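457aa long hypothetical protein (Pyrococcus horikoshii, PDB 2CSU) is of unknown function but belongs by its domains to the succinyl-CoA ligase-like proteins, with a Rossmann-type CoA-binding domain followed by two ligase-type domains. Local coordinates at residues A[282-287]-A[422-427]; A[306-311]-A[432-437]. All coordinates share one frame; numbering follows the deposited sequence.

Contact 1 (A[282-287]-A[422-427]); sequences MARAFS and LLEKNG
Arg284 reaches across to Glu424, where its NH1 lies 2.8 Å from OE2 in a salt bridge. The carboxylate oxygen sits at the edge of the guanidinium, in its plane, although the two flat groups are turned 35° apart and the side chains cross at about a right angle. Arginine suits the place because the gap calls for a long side chain with a charged end: CG stands between the backbone N and the carbonyl carbon (chi1 72°), and from there the chain runs extended to NE. Glu424 instead bends at chi2, which brings its carboxylate back toward the arginine. Ser287 OG lies 2.5 Å from Gly427 O, too short to be taken at face value; that oxygen takes a hydrogen bond from Gln288 NE2.

Each segment carries the end of a helix and the turn that follows it, and the contact joins the flavodoxin-like part of the chain to the Ligase-CoA domain. Arg284 is the first residue to leave helix 276-283, within a type I turn from Ala283 to Phe286, while helix 417-424 ends in a Schellman motif. There Gly427, with phi 77°, is the C-prime residue, a backbone setting that favours glycine; its N bonds to Glu424 O at 3.1 Å, and Ile428 N bonds to Leu423 O.

Farther out, strand 430-431 steadies the ion pair. Thr430 N donates to Glu424 OE2 and Thr430 O accepts from Arg284 NH1, holding both charges against one backbone, and Tyr431 makes a cation-pi contact with the arginine. On the same helix as Glu424, Leu422 and Leu423 pack against helix 388-400.

Contact 2 (A[306-311]-A[432-437]); sequences GVLTAD and ERPEDV
The puckered ring of Pro434 meets helix 303-314 through its CB and CG. CG lies 3.9 Å from Leu308 CB, and CB lies 3.8 Å from Thr309 OG1, with the threonine side chain crossing the proline at about a right angle. The flat group nearby, the guanidinium of Arg433, is engaged separately: Asp436 OD1 is at its edge, 5° out of its plane and 3.0 Å from NH1, in a hydrogen-bonded salt bridge, NH1 coming from the syn side, tilted 22° out of the carboxylate plane.

One turn along from Pro434, Val437 CG1 touches Thr309 CG2 at 3.9 Å. The threonine torsion (chi1 -59°) divides its two branches: the methyl is anti to the backbone N and turns to the valine, while OG1 stays beside that N and hydrogen-bonds to Pro305 O, one turn back. Its hydroxyl is thus satisfied in a buried place, and the small side chain lets the backbones come close, Thr309 CA to Pro434 CA being 4.5 Å.

Proline suits the first turn of helix 434-450 because no helical N-H is called for there; Arg433 precedes it as N-cap, and its O accepts from Val437 N at 3.2 Å. Thr309 and Val437 also rest on Ile375 and Ile373, so the two helices pack on strand 371-377 of the mixed sheet of the Ligase-CoA domain. In the dimer, Leu308 packs on Leu161 of the second subunit.

With aliphatic contacts and one hydroxyl already bonded to Pro305 O, the helices are probably held together by shape and by the exclusion of water, while the charges of Arg433 and Asp436 pair with each other, to one side of this apolar meeting, and Arg433 also with Asp277 of the second subunit.

Contact 1 lies at the surface and contact 2 is buried, their centres about 17 Å apart. The partly exposed ends of helices 276-283 and 417-424 meet through charge and polar groups, whereas 306-311 and 432-437 meet through aliphatic groups. They share no helix, yet strand 430-431 and the helix after it tie them together: Thr430 and Tyr431 serve the ion pair of contact 1, Tyr431 also touches Asp436 and Val437, and helix 434-450, which begins in contact 2, meets Met282 and Ala285 through Ser439, Ala443 and Ala440. Helix 276-283 likewise reaches both, ending in contact 1 and packing by Asp277 and Ser281 on Asp436. Contact 2, unlike contact 1, also borders the second subunit.

Contact 1 (A[282-287]-A[422-427])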
loop_
_atom_site.group_PDB
_atom_site.type_symbol
_atom_site.label_atom_id
_atom_site.label_comp_id
_atom_site.label_asym_id
_atom_site.label_seq_id
_atom_site.Cartn_x
_atom_site.Cartn_y
_atom_site.Cartn_z
HETATM N N MSE A 282 2.284 1.840 12.727
HETATM C CA MSE A 282 2.458 1.702 14.168
HETATM C C MSE A 282 2.480 3.061 14.871
HETATM O O MSE A 282 2.083 3.211 16.018
HETATM C CB MSE A 282 3.782 0.978 14.422
HETATM C CG MSE A 282 3.677 -0.533 14.203
HETATM SE SE MSE A 282 5.284 -1.338 14.212
HETATM C CE MSE A 282 5.857 -0.725 15.803
ATOM N N ALA A 283 3.002 4.068 14.148
ATOM C CA ALA A 283 3.224 5.368 14.772
ATOM C C ALA A 283 1.942 6.198 14.887
ATOM O O ALA A 283 1.711 6.910 15.858
ATOM C CB ALA A 283 4.262 6.121 13.939
ATOM N N ARG A 284 1.111 6.121 13.833
ATOM C CA ARG A 284 -0.054 6.995 13.797
ATOM C C ARG A 284 -1.260 6.346 14.478
ATOM O O ARG A 284 -2.395 6.783 14.338
ATOM C CB ARG A 284 -0.382 7.292 12.333
ATOM C CG ARG A 284 -0.965 6.080 11.609
ATOM C CD ARG A 284 -1.811 6.485 10.397
ATOM N NE ARG A 284 -1.770 5.441 9.368
ATOM C CZ ARG A 284 -2.928 5.130 8.757
ATOM N NH1 ARG A 284 -4.043 5.759 9.087
ATOM N NH2 ARG A 284 -2.943 4.185 7.813
ATOM N N ALA A 285 -0.973 5.261 15.220
ATOM C CA ALA A 285 -2.039 4.599 15.961
ATOM C C ALA A 285 -2.196 5.202 17.355
ATOM O O ALA A 285 -3.102 4.874 18.112
ATOM C CB ALA A 285 -1.693 3.115 16.078
ATOM N N PHE A 286 -1.243 6.086 17.703
ATOM C CA PHE A 286 -1.306 6.687 19.029
ATOM C C PHE A 286 -2.201 7.929 19.041
ATOM O O PHE A 286 -2.043 8.833 19.852
ATOM C CB PHE A 286 0.115 7.065 19.450
ATOM C CG PHE A 286 0.918 5.823 19.703
ATOM C CD1 PHE A 286 0.805 5.169 20.926
ATOM C CD2 PHE A 286 1.776 5.342 18.729
ATOM C CE1 PHE A 286 1.558 4.028 21.168
ATOM C CE2 PHE A 286 2.526 4.195 18.979
ATOM C CZ PHE A 286 2.419 3.535 20.196
ATOM N N SER A 287 -3.136 7.958 18.073
ATOM C CA SER A 287 -4.205 8.946 18.139
ATOM C C SER A 287 -5.322 8.440 19.052
ATOM O O SER A 287 -6.286 9.130 19.368
ATOM C CB SER A 287 -4.741 9.162 16.722
ATOM O OG SER A 287 -5.987 8.476 16.575
ATOM N N LEU A 422 -13.414 10.429 6.884
ATOM C CA LEU A 422 -14.310 10.700 8.004
ATOM C C LEU A 422 -13.835 10.072 9.311
ATOM O O LEU A 422 -13.979 10.668 10.379
ATOM C CB LEU A 422 -15.721 10.211 7.671
ATOM C CG LEU A 422 -16.803 10.419 8.739
ATOM C CD1 LEU A 422 -16.976 11.910 9.063
ATOM C CD2 LEU A 422 -18.112 9.838 8.230
ATOM N N LEU A 423 -13.296 8.857 9.239
ATOM C CA LEU A 423 -12.786 8.199 10.442
ATOM C C LEU A 423 -11.532 8.941 10.910
ATOM O O LEU A 423 -11.411 9.301 12.086
ATOM C CB LEU A 423 -12.443 6.734 10.152
ATOM C CG LEU A 423 -13.630 5.833 9.803
ATOM C CD1 LEU A 423 -13.165 4.605 9.044
ATOM C CD2 LEU A 423 -14.352 5.447 11.083
ATOM N N GLU A 424 -10.606 9.170 9.984
ATOM C CA GLU A 424 -9.415 9.901 10.401
ATOM C C GLU A 424 -9.760 11.277 10.979
ATOM O O GLU A 424 -9.076 11.812 11.841
ATOM C CB GLU A 424 -8.501 10.058 9.185
ATOM C CG GLU A 424 -8.083 8.708 8.599
ATOM C CD GLU A 424 -6.880 8.185 9.350
ATOM O OE1 GLU A 424 -6.257 8.952 10.069
ATOM O OE2 GLU A 424 -6.571 7.003 9.204
ATOM N N LYS A 425 -10.844 11.868 10.443
ATOM C CA LYS A 425 -11.251 13.189 10.911
ATOM C C LYS A 425 -11.760 13.149 12.354
ATOM O O LYS A 425 -11.986 14.167 12.998
ATOM C CB LYS A 425 -12.353 13.707 9.985
ATOM C CG LYS A 425 -13.051 14.949 10.544
ATOM C CD LYS A 425 -14.459 15.131 9.970
ATOM C CE LYS A 425 -14.547 16.300 8.983
ATOM N NZ LYS A 425 -15.919 16.810 8.947
ATOM N N ASN A 426 -11.980 11.918 12.850
ATOM C CA ASN A 426 -12.467 11.768 14.216
ATOM C C ASN A 426 -11.441 11.067 15.113
ATOM O O ASN A 426 -11.756 10.527 16.164
ATOM C CB ASN A 426 -13.770 10.966 14.178
ATOM C CG ASN A 426 -14.915 11.871 13.800
ATOM O OD1 ASN A 426 -15.671 12.349 14.642
ATOM N ND2 ASN A 426 -15.052 12.093 12.481
ATOM N N GLY A 427 -10.180 11.053 14.639
ATOM C CA GLY A 427 -9.117 10.443 15.434
ATOM C C GLY A 427 -9.154 8.913 15.366
ATOM O O GLY A 427 -8.460 8.216 16.094
#

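Contact 2 (A[306-311]-A[432-437])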
loop_
_atom_site.group_PDB
_atom_site.type_symbol
_atom_site.label_atom_id
_atom_site.label_comp_id
_atom_site.label_asym_id
_atom_site.label_seq_id
_atom_site.Cartn_x
_atom_site.Cartn_y
_atom_site.Cartn_z
ATOM N N GLY A 306 -11.569 -10.594 7.914
ATOM C CA GLY A 306 -11.486 -10.855 9.334
ATOM C C GLY A 306 -10.489 -11.954 9.676
ATOM O O GLY A 306 -9.718 -11.828 10.634
ATOM N N VAL A 307 -10.503 -13.040 8.907
ATOM C CA VAL A 307 -9.587 -14.150 9.171
ATOM C C VAL A 307 -8.156 -13.683 8.938
ATOM O O VAL A 307 -7.272 -13.941 9.748
ATOM C CB VAL A 307 -9.902 -15.371 8.278
ATOM C CG1 VAL A 307 -11.384 -15.679 8.346
ATOM C CG2 VAL A 307 -9.460 -15.125 6.857
ATOM N N LEU A 308 -7.932 -12.970 7.839
ATOM C CA LEU A 308 -6.600 -12.453 7.558
ATOM C C LEU A 308 -6.184 -11.547 8.710
ATOM O O LEU A 308 -5.072 -11.663 9.223
ATOM C CB LEU A 308 -6.586 -11.668 6.251
ATOM C CG LEU A 308 -6.656 -12.488 4.964
ATOM C CD1 LEU A 308 -6.705 -11.553 3.763
ATOM C CD2 LEU A 308 -5.445 -13.414 4.876
ATOM N N THR A 309 -7.071 -10.650 9.135
ATOM C CA THR A 309 -6.706 -9.770 10.239
ATOM C C THR A 309 -6.436 -10.561 11.514
ATOM O O THR A 309 -5.539 -10.220 12.289
ATOM C CB THR A 309 -7.789 -8.732 10.560
ATOM O OG1 THR A 309 -8.060 -7.921 9.405
ATOM C CG2 THR A 309 -7.312 -7.852 11.690
ATOM N N ALA A 310 -7.216 -11.605 11.754
ATOM C CA ALA A 310 -6.988 -12.410 12.959
ATOM C C ALA A 310 -5.591 -13.037 12.873
ATOM O O ALA A 310 -4.829 -12.965 13.815
ATOM C CB ALA A 310 -8.058 -13.489 13.097
ATOM N N ASP A 311 -5.254 -13.636 11.739
ATOM C CA ASP A 311 -3.931 -14.231 11.559
ATOM C C ASP A 311 -2.841 -13.223 11.913
ATOM O O ASP A 311 -1.985 -13.494 12.751
ATOM C CB ASP A 311 -3.720 -14.682 10.104
ATOM C CG ASP A 311 -4.253 -16.091 9.828
ATOM O OD1 ASP A 311 -4.570 -16.829 10.795
ATOM O OD2 ASP A 311 -4.341 -16.468 8.633
ATOM N N GLU A 432 -5.868 -0.045 5.343
ATOM C CA GLU A 432 -6.420 -0.709 4.174
ATOM C C GLU A 432 -5.869 -2.127 4.066
ATOM O O GLU A 432 -6.249 -2.877 3.168
ATOM C CB GLU A 432 -6.085 0.115 2.907
ATOM C CG GLU A 432 -6.531 -0.500 1.581
ATOM C CD GLU A 432 -6.801 0.544 0.486
ATOM O OE1 GLU A 432 -6.783 0.181 -0.715
ATOM O OE2 GLU A 432 -7.049 1.726 0.828
ATOM N N ARG A 433 -4.996 -2.489 5.001
ATOM C CA ARG A 433 -4.368 -3.813 5.013
ATOM C C ARG A 433 -4.500 -4.549 6.344
ATOM O O ARG A 433 -4.374 -3.958 7.404
ATOM C CB ARG A 433 -2.869 -3.706 4.724
ATOM C CG ARG A 433 -2.487 -2.994 3.440
ATOM C CD ARG A 433 -0.990 -3.100 3.231
ATOM N NE ARG A 433 -0.582 -2.523 1.962
ATOM C CZ ARG A 433 -0.296 -1.239 1.777
ATOM N NH1 ARG A 433 -0.369 -0.390 2.798
ATOM N NH2 ARG A 433 0.058 -0.803 0.567
ATOM N N PRO A 434 -4.745 -5.860 6.297
ATOM C CA PRO A 434 -4.862 -6.608 7.547
ATOM C C PRO A 434 -3.564 -6.496 8.349
ATOM O O PRO A 434 -3.597 -6.333 9.565
ATOM C CB PRO A 434 -5.129 -8.031 7.065
ATOM C CG PRO A 434 -5.960 -7.799 5.852
ATOM C CD PRO A 434 -5.209 -6.672 5.159
ATOM N N GLU A 435 -2.422 -6.555 7.662
ATOM C CA GLU A 435 -1.138 -6.463 8.362
ATOM C C GLU A 435 -0.895 -5.093 8.980
ATOM O O GLU A 435 -0.271 -4.981 10.035
ATOM C CB GLU A 435 0.027 -6.822 7.427
ATOM C CG GLU A 435 0.077 -6.045 6.120
ATOM C CD GLU A 435 -0.795 -6.660 5.055
ATOM O OE1 GLU A 435 -1.892 -7.172 5.405
ATOM O OE2 GLU A 435 -0.388 -6.623 3.867
ATOM N N ASP A 436 -1.399 -4.053 8.331
ATOM C CA ASP A 436 -1.223 -2.688 8.826
ATOM C C ASP A 436 -1.996 -2.429 10.116
ATOM O O ASP A 436 -1.454 -1.870 11.072
ATOM C CB ASP A 436 -1.659 -1.689 7.748
ATOM C CG ASP A 436 -0.634 -1.553 6.620
ATOM O OD1 ASP A 436 -0.838 -0.706 5.724
ATOM O OD2 ASP A 436 0.373 -2.286 6.630
ATOM N N VAL A 437 -3.266 -2.830 10.157
ATOM C CA VAL A 437 -4.059 -2.616 11.361
ATOM C C VAL A 437 -3.476 -3.492 12.488
ATOM O O VAL A 437 -3.455 -3.087 13.644
ATOM C CB VAL A 437 -5.586 -2.919 11.095
ATOM C CG1 VAL A 437 -5.795 -4.370 10.706
ATOM C CG2 VAL A 437 -6.435 -2.545 12.321
#